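Side-chain contacts in galactose-1-phosphate uridylyltransferase (Bacillus cereus, PDB 4QVU), which is of unknown function but has a HIT-like fold, binds zinc and may act as a UDP-glucose:hexose-1-phosphate uridylyltransferase: residues E71-T76 with K109-F114; N95-K98 with S104-L107; T167-I172 with Q187-Y192; F207-N212 with I216-P221. All coordinates share one frame; numbering follows the deposited sequence.

Overall arrangement
All four contacts rest on one long antiparallel sheet. Interactions 1 and 2 lie in the N-terminal family domain and share strand 104-111, with their centres about 23 Å apart. Interaction 2 is nested inside the loop that interaction 1 closes. Interactions 3 and 4 follow later in the chain, in the C-terminal family domain, with centres about 10 Å apart. Strands 104-111 and 203-211 are neighbours, and the bond from Phe-208 N to Leu-107 O joins interaction 4 to interaction 2. Helix 179-195 ties interaction 3 to interaction 1 through Gln-187 and Arg-191. The two family domains are thus merged into one continuous sheet. Interactions 1, 2 and 4 also touch the second subunit.

Interaction 1. Residues E71-T76 with K109-F114; sequences EDHIAT and KNHGPF
The imidazole rings of His-73 and His-111 meet with their planes nearly parallel, at 29°. They are slid apart and barely overlap, with centroids 5.3 Å from each other. The closest atoms are His-73 CD2 and His-111 NE2, at 3.9 Å. Each touches the other ring obliquely. Glu-71 O lies in the plane of the His-73 ring, at its edge. The His-111 ring also stacks on Tyr-204, and its ND1 makes a weak hydrogen bond to Ser-202 O. A chi1 of -178° holds the His-111 ring on the far side from its own backbone N and carries NE2 toward the loop. His-73 meets it with CG set between backbone N and carbonyl carbon (chi1 63°).

The contact joins the loop between strand 59-65 and helix 79-97 to the end of strand 104-111, in the HIT-like fold. A backbone bond from Thr-76 N to His-73 O, 3.0 Å long, turns the loop back just after His-73.

Beside the histidines, Lys-109 and Ile-74 reach toward each other tip to tip. The Lys-109 chain is fully extended, which carries its amine straight out to the loop. Ile-74 CG1 and CD1 both lie 3.4 Å from Lys-109 NZ, in van der Waals contact. Ile-74 CD1 also lies 3.9 Å from Lys-109 CD. The polar partner of Lys-109 NZ is Tyr-204 OH, and a long, weak ion pair links it to Glu-66. Ile-74 also packs on Leu-206 and on Val-190 of helix 179-195.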
loop_
_atom_site.group_PDB
_atom_site.type_symbol
_atom_site.label_atom_id
_atom_site.label_comp_id
_atom_site.label_asym_id
_atom_site.label_seq_id
_atom_site.Cartn_x
_atom_site.Cartn_y
_atom_site.Cartn_z
ATOM N N GLU A 71 -17.015 -9.161 34.666
ATOM C CA GLU A 71 -16.520 -10.444 34.154
ATOM C C GLU A 71 -16.969 -10.683 32.687
ATOM O O GLU A 71 -16.164 -11.154 31.881
ATOM C CB GLU A 71 -17.008 -11.590 35.056
ATOM C CG GLU A 71 -16.316 -12.928 34.834
ATOM C CD GLU A 71 -16.779 -14.085 35.703
ATOM O OE1 GLU A 71 -17.748 -13.915 36.481
ATOM O OE2 GLU A 71 -16.172 -15.175 35.597
ATOM N N ASP A 72 -18.242 -10.362 32.356
ATOM C CA ASP A 72 -18.840 -10.570 31.031
ATOM C C ASP A 72 -18.354 -9.578 29.966
ATOM O O ASP A 72 -17.987 -8.438 30.274
ATOM C CB ASP A 72 -20.369 -10.474 31.112
ATOM C CG ASP A 72 -21.067 -11.714 31.634
ATOM O OD1 ASP A 72 -20.484 -12.410 32.493
ATOM O OD2 ASP A 72 -22.213 -11.970 31.207
ATOM N N HIS A 73 -18.375 -10.051 28.698
ATOM C CA HIS A 73 -18.025 -9.345 27.462
ATOM C C HIS A 73 -18.764 -10.032 26.263
ATOM O O HIS A 73 -19.524 -10.979 26.504
ATOM C CB HIS A 73 -16.498 -9.277 27.262
ATOM C CG HIS A 73 -15.812 -10.596 27.089
ATOM N ND1 HIS A 73 -15.563 -11.424 28.163
ATOM C CD2 HIS A 73 -15.268 -11.145 25.978
ATOM C CE1 HIS A 73 -14.916 -12.466 27.670
ATOM N NE2 HIS A 73 -14.709 -12.338 26.362
ATOM N N ILE A 74 -18.583 -9.532 25.002
ATOM C CA ILE A 74 -19.275 -10.003 23.782
ATOM C C ILE A 74 -19.222 -11.552 23.644
ATOM O O ILE A 74 -20.273 -12.151 23.406
ATOM C CB ILE A 74 -18.728 -9.318 22.498
ATOM C CG1 ILE A 74 -19.161 -7.834 22.466
ATOM C CG2 ILE A 74 -19.181 -10.037 21.219
ATOM C CD1 ILE A 74 -18.674 -7.003 21.293
ATOM N N ALA A 75 -18.044 -12.187 23.810
ATOM C CA ALA A 75 -17.874 -13.643 23.680
ATOM C C ALA A 75 -18.713 -14.462 24.705
ATOM O O ALA A 75 -19.108 -15.587 24.389
ATOM C CB ALA A 75 -16.411 -14.006 23.838
ATOM N N THR A 76 -18.997 -13.893 25.899
ATOM C CA THR A 76 -19.727 -14.543 26.998
ATOM C C THR A 76 -21.262 -14.305 26.915
ATOM O O THR A 76 -22.003 -15.253 27.196
ATOM C CB THR A 76 -19.172 -14.020 28.341
ATOM O OG1 THR A 76 -17.817 -14.443 28.453
ATOM C CG2 THR A 76 -19.927 -14.530 29.557
ATOM N N LYS A 109 -15.965 0.273 19.573
ATOM C CA LYS A 109 -15.586 -0.439 20.790
ATOM C C LYS A 109 -14.086 -0.707 20.809
ATOM O O LYS A 109 -13.475 -0.912 19.757
ATOM C CB LYS A 109 -16.356 -1.770 20.908
ATOM C CG LYS A 109 -16.086 -2.492 22.212
ATOM C CD LYS A 109 -16.683 -3.873 22.335
ATOM C CE LYS A 109 -16.284 -4.422 23.682
ATOM N NZ LYS A 109 -16.852 -5.764 23.934
ATOM N N ASN A 110 -13.510 -0.723 22.015
ATOM C CA ASN A 110 -12.123 -1.091 22.303
ATOM C C ASN A 110 -12.149 -2.216 23.324
ATOM O O ASN A 110 -12.881 -2.107 24.310
ATOM C CB ASN A 110 -11.306 0.108 22.810
ATOM C CG ASN A 110 -11.336 1.344 21.952
ATOM O OD1 ASN A 110 -11.409 1.282 20.725
ATOM N ND2 ASN A 110 -11.240 2.503 22.588
ATOM N N HIS A 111 -11.414 -3.310 23.077
ATOM C CA HIS A 111 -11.328 -4.434 24.009
ATOM C C HIS A 111 -9.901 -4.927 24.089
ATOM O O HIS A 111 -9.283 -5.181 23.057
ATOM C CB HIS A 111 -12.271 -5.572 23.597
ATOM C CG HIS A 111 -12.264 -6.739 24.539
ATOM N ND1 HIS A 111 -11.340 -7.766 24.415
ATOM C CD2 HIS A 111 -13.084 -7.016 25.580
ATOM C CE1 HIS A 111 -11.612 -8.617 25.392
ATOM N NE2 HIS A 111 -12.651 -8.208 26.120
ATOM N N GLY A 112 -9.401 -5.070 25.307
ATOM C CA GLY A 112 -8.056 -5.565 25.562
ATOM C C GLY A 112 -7.010 -4.479 25.734
ATOM O O GLY A 112 -7.270 -3.307 25.427
ATOM N N PRO A 113 -5.791 -4.847 26.199
ATOM C CA PRO A 113 -4.775 -3.819 26.472
ATOM C C PRO A 113 -4.091 -3.253 25.220
ATOM O O PRO A 113 -3.274 -2.332 25.370
ATOM C CB PRO A 113 -3.754 -4.564 27.337
ATOM C CG PRO A 113 -3.891 -5.994 26.943
ATOM C CD PRO A 113 -5.339 -6.187 26.643
ATOM N N PHE A 114 -4.394 -3.777 24.008
ATOM C CA PHE A 114 -3.726 -3.291 22.789
ATOM C C PHE A 114 -4.719 -2.684 21.783
ATOM O O PHE A 114 -4.370 -2.528 20.608
ATOM C CB PHE A 114 -2.926 -4.420 22.120
ATOM C CG PHE A 114 -1.951 -5.093 23.054
ATOM C CD1 PHE A 114 -0.911 -4.376 23.638
ATOM C CD2 PHE A 114 -2.053 -6.449 23.329
ATOM C CE1 PHE A 114 -0.012 -4.997 24.508
ATOM C CE2 PHE A 114 -1.140 -7.075 24.181
ATOM C CZ PHE A 114 -0.127 -6.343 24.765
#

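Interaction 2. Residues N95-K98 with S104-L107; sequences NLQK and SVIL
Ser-104 meets the side-chain oxygen of Gln-97 with its carbon atoms. Gln-97 OE1 lies 3.3 Å from Ser-104 CA and 3.6 Å from Ser-104 CB. The serine hydroxyl bonds to Val-132 O and Tyr-134 N instead.

Next in the strand, Val-105 N gives a hydrogen bond of 3.1 Å to Gln-97 OE1, with an N-H...O angle of 154°. The donor sits well above the carbonyl plane of the amide, not on a lone pair. Gln-97 bends at chi2 (148°), which carries its amide across to the strand. Val-105 also carries the apolar part of the contact. Its CG2 packs 3.7 Å from Gln-97 CA. Its CG1 meets Leu-96 CD2 at 3.9 Å, where the two side chains cross at about a right angle.

Together these contacts lay the C-terminal part of helix 79-97 against the start of strand 104-111, a helix-to-strand connection closed by a short loop. Trp-93 of the same helix bonds to Val-105 O, and Phe-102 packs on Leu-96. On the sheet, strand 123-129 pairs with Ser-104 and Ile-106, and strand 203-211 with Leu-107.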
loop_
_atom_site.group_PDB
_atom_site.type_symbol
_atom_site.label_atom_id
_atom_site.label_comp_id
_atom_site.label_asym_id
_atom_site.label_seq_id
_atom_site.Cartn_x
_atom_site.Cartn_y
_atom_site.Cartn_z
ATOM N N ASN A 95 -29.793 7.701 15.713
ATOM C CA ASN A 95 -30.680 8.799 16.108
ATOM C C ASN A 95 -29.903 10.061 16.467
ATOM O O ASN A 95 -30.413 11.150 16.208
ATOM C CB ASN A 95 -31.578 8.411 17.279
ATOM C CG ASN A 95 -32.691 7.469 16.905
ATOM O OD1 ASN A 95 -33.345 7.601 15.859
ATOM N ND2 ASN A 95 -32.974 6.533 17.789
ATOM N N LEU A 96 -28.684 9.929 17.053
ATOM C CA LEU A 96 -27.860 11.089 17.428
ATOM C C LEU A 96 -27.328 11.804 16.168
ATOM O O LEU A 96 -27.163 13.023 16.195
ATOM C CB LEU A 96 -26.691 10.691 18.353
ATOM C CG LEU A 96 -25.950 11.837 19.084
ATOM C CD1 LEU A 96 -26.787 12.415 20.225
ATOM C CD2 LEU A 96 -24.617 11.362 19.638
ATOM N N GLN A 97 -27.098 11.054 15.062
ATOM C CA GLN A 97 -26.608 11.595 13.791
ATOM C C GLN A 97 -27.677 12.490 13.129
ATOM O O GLN A 97 -27.326 13.418 12.395
ATOM C CB GLN A 97 -26.198 10.450 12.860
ATOM C CG GLN A 97 -25.262 10.877 11.728
ATOM C CD GLN A 97 -24.287 9.799 11.304
ATOM O OE1 GLN A 97 -23.138 10.088 10.979
ATOM N NE2 GLN A 97 -24.687 8.530 11.350
ATOM N N LYS A 98 -28.971 12.244 13.447
ATOM C CA LYS A 98 -30.131 12.995 12.954
ATOM C C LYS A 98 -30.158 14.408 13.564
ATOM O O LYS A 98 -30.797 15.307 13.009
ATOM C CB LYS A 98 -31.438 12.245 13.261
ATOM C CG LYS A 98 -31.493 10.850 12.645
ATOM C CD LYS A 98 -32.759 10.091 13.017
ATOM C CE LYS A 98 -32.718 8.643 12.581
ATOM N NZ LYS A 98 -32.597 8.487 11.106
ATOM N N SER A 104 -21.215 14.137 11.653
ATOM C CA SER A 104 -21.252 12.677 11.748
ATOM C C SER A 104 -21.117 12.228 13.209
ATOM O O SER A 104 -20.673 12.999 14.063
ATOM C CB SER A 104 -20.159 12.034 10.894
ATOM O OG SER A 104 -18.878 12.139 11.490
ATOM N N VAL A 105 -21.516 10.980 13.481
ATOM C CA VAL A 105 -21.465 10.353 14.799
ATOM C C VAL A 105 -20.796 8.974 14.645
ATOM O O VAL A 105 -21.200 8.174 13.801
ATOM C CB VAL A 105 -22.877 10.264 15.449
ATOM C CG1 VAL A 105 -22.862 9.405 16.703
ATOM C CG2 VAL A 105 -23.431 11.648 15.760
ATOM N N ILE A 106 -19.765 8.720 15.460
ATOM C CA ILE A 106 -19.010 7.472 15.480
ATOM C C ILE A 106 -19.518 6.565 16.592
ATOM O O ILE A 106 -19.753 7.028 17.710
ATOM C CB ILE A 106 -17.496 7.776 15.661
ATOM C CG1 ILE A 106 -16.864 8.280 14.350
ATOM C CG2 ILE A 106 -16.741 6.558 16.201
ATOM C CD1 ILE A 106 -15.378 8.642 14.450
ATOM N N LEU A 107 -19.647 5.269 16.274
ATOM C CA LEU A 107 -19.969 4.154 17.161
ATOM C C LEU A 107 -18.838 3.128 17.021
ATOM O O LEU A 107 -18.579 2.628 15.912
ATOM C CB LEU A 107 -21.363 3.544 16.867
ATOM C CG LEU A 107 -21.712 2.195 17.553
ATOM C CD1 LEU A 107 -21.773 2.306 19.066
ATOM C CD2 LEU A 107 -23.001 1.643 17.045
#

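Interaction 3. Residues T167-I172 with Q187-Y192; sequences TEFNII and QQTVRY
Strand 169-172 and helix 187-192 run nearly antiparallel, at 168°, their axes approaching to 10.5 Å, with Phe-169 facing Thr-189. This is a helix packed on the face of an antiparallel sheet, within the HIT-like fold of the C-terminal family domain. The interface here is held by side-chain packing.

Phe-169 and Thr-189 carry most of it. Thr-189 CG2 approaches the ring obliquely and lies 3.6 Å from Phe-169 CD2. The same methyl also touches CB and CG of Phe-169, so it fills the angle where the ring leaves the chain. The far end of the ring reaches Tyr-192. Phe-169 CZ comes to the edge of the tyrosine ring, near its plane, 3.9 Å from Tyr-192 CE2. These two side chains cross at about a right angle. A chi1 of 163° turns Tyr-192 CG away from its backbone N, which leads the ring out from the helix toward the sheet, where its edge meets Phe-169. Val-244 and Leu-248 of helix 241-249 pack on both rings.

The polar ends look elsewhere. Tyr-192 OH bonds to Gln-247, and Thr-189 OG1 to the backbone oxygen of Tyr-185, one turn back.

Ile-171, two residues on and on the same face as Phe-169, also packs on Leu-182 and Ile-186 of the helix. Its side chain is about 8 Å from that of Glu-181, a ligand of the zinc ion. It slides past Thr-189 in the opposite direction, with Ile-171 CD1 3.9 Å from Thr-189 OG1.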
loop_
_atom_site.group_PDB
_atom_site.type_symbol
_atom_site.label_atom_id
_atom_site.label_comp_id
_atom_site.label_asym_id
_atom_site.label_seq_id
_atom_site.Cartn_x
_atom_site.Cartn_y
_atom_site.Cartn_z
ATOM N N THR A 167 -5.402 -7.756 9.413
ATOM C CA THR A 167 -6.676 -8.451 9.255
ATOM C C THR A 167 -7.818 -7.552 9.730
ATOM O O THR A 167 -7.764 -6.975 10.811
ATOM C CB THR A 167 -6.682 -9.800 9.981
ATOM O OG1 THR A 167 -5.486 -10.507 9.649
ATOM C CG2 THR A 167 -7.895 -10.659 9.606
ATOM N N GLU A 168 -8.852 -7.443 8.893
ATOM C CA GLU A 168 -10.078 -6.676 9.123
ATOM C C GLU A 168 -11.244 -7.486 8.609
ATOM O O GLU A 168 -11.233 -7.903 7.450
ATOM C CB GLU A 168 -10.013 -5.284 8.459
ATOM C CG GLU A 168 -8.912 -4.399 9.032
ATOM C CD GLU A 168 -8.693 -3.050 8.373
ATOM O OE1 GLU A 168 -9.408 -2.728 7.397
ATOM O OE2 GLU A 168 -7.780 -2.321 8.822
ATOM N N PHE A 169 -12.212 -7.775 9.498
ATOM C CA PHE A 169 -13.416 -8.539 9.184
ATOM C C PHE A 169 -14.581 -7.575 9.023
ATOM O O PHE A 169 -14.894 -6.827 9.947
ATOM C CB PHE A 169 -13.714 -9.597 10.262
ATOM C CG PHE A 169 -12.579 -10.548 10.574
ATOM C CD1 PHE A 169 -12.279 -11.604 9.721
ATOM C CD2 PHE A 169 -11.840 -10.415 11.742
ATOM C CE1 PHE A 169 -11.238 -12.487 10.015
ATOM C CE2 PHE A 169 -10.811 -11.312 12.043
ATOM C CZ PHE A 169 -10.527 -12.349 11.185
ATOM N N ASN A 170 -15.197 -7.566 7.835
ATOM C CA ASN A 170 -16.307 -6.674 7.510
ATOM C C ASN A 170 -17.599 -7.451 7.500
ATOM O O ASN A 170 -17.725 -8.452 6.794
ATOM C CB ASN A 170 -16.068 -5.984 6.168
ATOM C CG ASN A 170 -14.734 -5.279 6.099
ATOM O OD1 ASN A 170 -14.473 -4.303 6.809
ATOM N ND2 ASN A 170 -13.838 -5.801 5.286
ATOM N N ILE A 171 -18.545 -7.006 8.330
ATOM C CA ILE A 171 -19.875 -7.587 8.448
ATOM C C ILE A 171 -20.846 -6.534 7.925
ATOM O O ILE A 171 -20.954 -5.457 8.517
ATOM C CB ILE A 171 -20.179 -8.049 9.893
ATOM C CG1 ILE A 171 -18.996 -8.821 10.512
ATOM C CG2 ILE A 171 -21.453 -8.861 9.911
ATOM C CD1 ILE A 171 -19.133 -9.126 11.960
ATOM N N ILE A 172 -21.495 -6.810 6.778
ATOM C CA ILE A 172 -22.394 -5.852 6.115
ATOM C C ILE A 172 -23.832 -6.386 6.067
ATOM O O ILE A 172 -24.046 -7.539 5.695
ATOM C CB ILE A 172 -21.891 -5.517 4.653
ATOM C CG1 ILE A 172 -20.369 -5.207 4.571
ATOM C CG2 ILE A 172 -22.714 -4.414 3.982
ATOM C CD1 ILE A 172 -19.498 -6.351 4.152
ATOM N N GLN A 187 -20.529 -11.408 17.391
ATOM C CA GLN A 187 -20.220 -12.302 18.502
ATOM C C GLN A 187 -19.344 -13.474 18.055
ATOM O O GLN A 187 -18.344 -13.731 18.717
ATOM C CB GLN A 187 -21.486 -12.820 19.177
ATOM C CG GLN A 187 -21.177 -13.529 20.492
ATOM C CD GLN A 187 -22.398 -13.984 21.233
ATOM O OE1 GLN A 187 -23.309 -14.605 20.672
ATOM N NE2 GLN A 187 -22.391 -13.758 22.534
ATOM N N GLN A 188 -19.671 -14.146 16.934
ATOM C CA GLN A 188 -18.885 -15.290 16.446
ATOM C C GLN A 188 -17.499 -14.854 15.978
ATOM O O GLN A 188 -16.522 -15.517 16.331
ATOM C CB GLN A 188 -19.605 -16.048 15.315
ATOM C CG GLN A 188 -20.892 -16.762 15.750
ATOM C CD GLN A 188 -20.690 -17.651 16.961
ATOM O OE1 GLN A 188 -21.010 -17.271 18.096
ATOM N NE2 GLN A 188 -20.105 -18.829 16.756
ATOM N N THR A 189 -17.400 -13.731 15.240
ATOM C CA THR A 189 -16.117 -13.230 14.760
ATOM C C THR A 189 -15.249 -12.861 15.967
ATOM O O THR A 189 -14.078 -13.214 15.968
ATOM C CB THR A 189 -16.286 -12.055 13.776
ATOM O OG1 THR A 189 -17.215 -12.411 12.738
ATOM C CG2 THR A 189 -14.959 -11.625 13.149
ATOM N N VAL A 190 -15.825 -12.217 17.002
ATOM C CA VAL A 190 -15.114 -11.846 18.240
ATOM C C VAL A 190 -14.620 -13.129 18.942
ATOM O O VAL A 190 -13.438 -13.208 19.290
ATOM C CB VAL A 190 -16.000 -10.968 19.173
ATOM C CG1 VAL A 190 -15.508 -10.977 20.624
ATOM C CG2 VAL A 190 -16.100 -9.541 18.641
ATOM N N ARG A 191 -15.509 -14.137 19.097
ATOM C CA ARG A 191 -15.201 -15.434 19.711
ATOM C C ARG A 191 -14.014 -16.092 19.011
ATOM O O ARG A 191 -13.131 -16.605 19.697
ATOM C CB ARG A 191 -16.417 -16.370 19.694
ATOM C CG ARG A 191 -17.398 -16.076 20.809
ATOM C CD ARG A 191 -18.704 -16.823 20.655
ATOM N NE ARG A 191 -19.515 -16.702 21.867
ATOM C CZ ARG A 191 -20.803 -17.016 21.951
ATOM N NH1 ARG A 191 -21.464 -17.433 20.879
ATOM N NH2 ARG A 191 -21.450 -16.883 23.100
ATOM N N TYR A 192 -13.969 -16.030 17.663
ATOM C CA TYR A 192 -12.875 -16.581 16.864
ATOM C C TYR A 192 -11.567 -15.839 17.153
ATOM O O TYR A 192 -10.538 -16.492 17.318
ATOM C CB TYR A 192 -13.205 -16.527 15.356
ATOM C CG TYR A 192 -12.002 -16.700 14.452
ATOM C CD1 TYR A 192 -11.415 -17.951 14.267
ATOM C CD2 TYR A 192 -11.444 -15.613 13.785
ATOM C CE1 TYR A 192 -10.298 -18.110 13.450
ATOM C CE2 TYR A 192 -10.324 -15.759 12.971
ATOM C CZ TYR A 192 -9.754 -17.009 12.808
ATOM O OH TYR A 192 -8.647 -17.139 12.009
#

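Interaction 4. Residues F207-N212 with I216-P221; sequences FFYYLN and ICKVVP
Phe-207 to Leu-211 and Ile-216 to Pro-221 lie on the two arms of a beta hairpin, strands 203-211 and 214-222, in the middle of the long antiparallel sheet. Phe-207 with Lys-218 and Tyr-209 with Ile-216 are hydrogen-bonded pairs. Phe-208 with Cys-217 is the non-hydrogen-bonded pair between them. Lys-218 N to Phe-207 O is 2.7 Å, and Ile-216 N to Tyr-209 O is 3.0 Å. Phe-208 CA and Cys-217 CA add CA-H...O contacts, to Ile-216 O and Phe-207 O respectively.

The face of Phe-207 and Tyr-209 turns toward the second subunit. Val-220 CG2 meets the edge of the Phe-207 ring, 3.8 Å from CE2. Lys-218 CB lies at the edge of the Tyr-209 ring, 3.6 Å from CE1. Beyond CB, the lysine chain passes along the tyrosine hydroxyl and bends at chi3 and chi4. This brings Lys-218 NZ to Glu-168, with which it forms a salt bridge, and to Asn-170 and Asn-142. Tyr-209 OH bonds to Gly-231 of the second subunit, and Tyr-232 of that subunit meets both aromatic rings.

Ile-216 is on the same face. Its CG2 lies 4.2 Å from Tyr-209 CD1, and its CD1 packs 4.2 Å from Leu-211 CB.

The opposite face is covered by helices 79-97 and 179-195. There Cys-217 makes a sulfur-aromatic contact with Phe-208. Its SG, anti to the backbone N (chi1 179°), sits over one face of the ring, 4.0 Å from the centroid and 20° off the ring normal. It is offset toward the rim, 3.7 Å from Phe-208 CZ.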
loop_
_atom_site.group_PDB
_atom_site.type_symbol
_atom_site.label_atom_id
_atom_site.label_comp_id
_atom_site.label_asym_id
_atom_site.label_seq_id
_atom_site.Cartn_x
_atom_site.Cartn_y
_atom_site.Cartn_z
ATOM N N PHE A 207 -15.741 -1.260 14.758
ATOM C CA PHE A 207 -16.001 0.038 14.134
ATOM C C PHE A 207 -17.263 -0.061 13.333
ATOM O O PHE A 207 -17.409 -0.994 12.544
ATOM C CB PHE A 207 -14.846 0.536 13.261
ATOM C CG PHE A 207 -13.531 0.647 13.980
ATOM C CD1 PHE A 207 -13.300 1.677 14.884
ATOM C CD2 PHE A 207 -12.518 -0.274 13.750
ATOM C CE1 PHE A 207 -12.095 1.769 15.565
ATOM C CE2 PHE A 207 -11.306 -0.171 14.419
ATOM C CZ PHE A 207 -11.103 0.849 15.323
ATOM N N PHE A 208 -18.188 0.875 13.547
ATOM C CA PHE A 208 -19.441 0.875 12.817
ATOM C C PHE A 208 -19.451 2.011 11.828
ATOM O O PHE A 208 -18.880 3.074 12.084
ATOM C CB PHE A 208 -20.636 0.958 13.767
ATOM C CG PHE A 208 -20.890 -0.311 14.546
ATOM C CD1 PHE A 208 -20.189 -0.580 15.723
ATOM C CD2 PHE A 208 -21.859 -1.219 14.129
ATOM C CE1 PHE A 208 -20.440 -1.746 16.454
ATOM C CE2 PHE A 208 -22.111 -2.387 14.866
ATOM C CZ PHE A 208 -21.404 -2.638 16.027
ATOM N N TYR A 209 -20.076 1.757 10.669
ATOM C CA TYR A 209 -20.205 2.705 9.559
ATOM C C TYR A 209 -21.597 2.633 8.943
ATOM O O TYR A 209 -22.179 1.544 8.847
ATOM C CB TYR A 209 -19.149 2.429 8.452
ATOM C CG TYR A 209 -17.744 2.120 8.942
ATOM C CD1 TYR A 209 -17.409 0.852 9.410
ATOM C CD2 TYR A 209 -16.726 3.069 8.844
ATOM C CE1 TYR A 209 -16.127 0.561 9.863
ATOM C CE2 TYR A 209 -15.423 2.774 9.251
ATOM C CZ TYR A 209 -15.136 1.525 9.780
ATOM O OH TYR A 209 -13.865 1.211 10.188
ATOM N N TYR A 210 -22.126 3.796 8.538
ATOM C CA TYR A 210 -23.369 3.907 7.790
ATOM C C TYR A 210 -22.948 4.478 6.447
ATOM O O TYR A 210 -22.688 5.678 6.332
ATOM C CB TYR A 210 -24.471 4.715 8.517
ATOM C CG TYR A 210 -25.766 4.749 7.730
ATOM C CD1 TYR A 210 -26.672 3.691 7.795
ATOM C CD2 TYR A 210 -26.054 5.804 6.867
ATOM C CE1 TYR A 210 -27.843 3.696 7.038
ATOM C CE2 TYR A 210 -27.216 5.813 6.097
ATOM C CZ TYR A 210 -28.108 4.757 6.188
ATOM O OH TYR A 210 -29.251 4.758 5.433
ATOM N N LEU A 211 -22.734 3.574 5.472
ATOM C CA LEU A 211 -22.212 3.874 4.139
ATOM C C LEU A 211 -23.080 3.243 3.064
ATOM O O LEU A 211 -23.463 2.086 3.211
ATOM C CB LEU A 211 -20.765 3.326 4.054
ATOM C CG LEU A 211 -19.983 3.531 2.739
ATOM C CD1 LEU A 211 -19.646 5.008 2.498
ATOM C CD2 LEU A 211 -18.697 2.740 2.747
ATOM N N ASN A 212 -23.384 3.995 1.980
ATOM C CA ASN A 212 -24.187 3.556 0.820
ATOM C C ASN A 212 -25.483 2.820 1.271
ATOM O O ASN A 212 -25.840 1.775 0.715
ATOM C CB ASN A 212 -23.354 2.651 -0.119
ATOM C CG ASN A 212 -22.069 3.251 -0.658
ATOM O OD1 ASN A 212 -21.049 2.566 -0.790
ATOM N ND2 ASN A 212 -22.082 4.530 -1.000
ATOM N N ILE A 216 -22.357 -1.385 8.438
ATOM C CA ILE A 216 -21.130 -2.170 8.419
ATOM C C ILE A 216 -20.471 -2.162 9.779
ATOM O O ILE A 216 -20.316 -1.101 10.396
ATOM C CB ILE A 216 -20.133 -1.639 7.346
ATOM C CG1 ILE A 216 -20.800 -1.526 5.950
ATOM C CG2 ILE A 216 -18.846 -2.495 7.317
ATOM C CD1 ILE A 216 -20.016 -0.743 4.888
ATOM N N CYS A 217 -20.032 -3.346 10.218
ATOM C CA CYS A 217 -19.226 -3.472 11.407
ATOM C C CYS A 217 -17.892 -4.069 11.023
ATOM O O CYS A 217 -17.829 -5.217 10.573
ATOM C CB CYS A 217 -19.896 -4.272 12.514
ATOM S SG CYS A 217 -18.855 -4.440 13.988
ATOM N N LYS A 218 -16.823 -3.289 11.198
ATOM C CA LYS A 218 -15.480 -3.774 10.946
ATOM C C LYS A 218 -14.900 -4.251 12.279
ATOM O O LYS A 218 -14.820 -3.476 13.232
ATOM C CB LYS A 218 -14.617 -2.707 10.271
ATOM C CG LYS A 218 -13.234 -3.196 9.867
ATOM C CD LYS A 218 -12.382 -2.097 9.260
ATOM C CE LYS A 218 -12.730 -1.766 7.830
ATOM N NZ LYS A 218 -12.250 -2.809 6.886
ATOM N N VAL A 219 -14.590 -5.560 12.353
ATOM C CA VAL A 219 -13.986 -6.244 13.506
ATOM C C VAL A 219 -12.497 -6.322 13.212
ATOM O O VAL A 219 -12.115 -6.914 12.198
ATOM C CB VAL A 219 -14.617 -7.640 13.808
ATOM C CG1 VAL A 219 -14.194 -8.133 15.183
ATOM C CG2 VAL A 219 -16.143 -7.618 13.701
ATOM N N VAL A 220 -11.664 -5.681 14.051
ATOM C CA VAL A 220 -10.222 -5.595 13.818
ATOM C C VAL A 220 -9.426 -6.205 14.991
ATOM O O VAL A 220 -9.389 -5.596 16.064
ATOM C CB VAL A 220 -9.784 -4.106 13.580
ATOM C CG1 VAL A 220 -8.309 -4.005 13.190
ATOM C CG2 VAL A 220 -10.660 -3.409 12.538
ATOM N N PRO A 221 -8.730 -7.362 14.810
ATOM C CA PRO A 221 -7.857 -7.863 15.884
ATOM C C PRO A 221 -6.701 -6.892 16.140
ATOM O O PRO A 221 -6.212 -6.228 15.216
ATOM C CB PRO A 221 -7.349 -9.204 15.348
ATOM C CG PRO A 221 -8.208 -9.520 14.167
ATOM C CD PRO A 221 -8.623 -8.212 13.608
#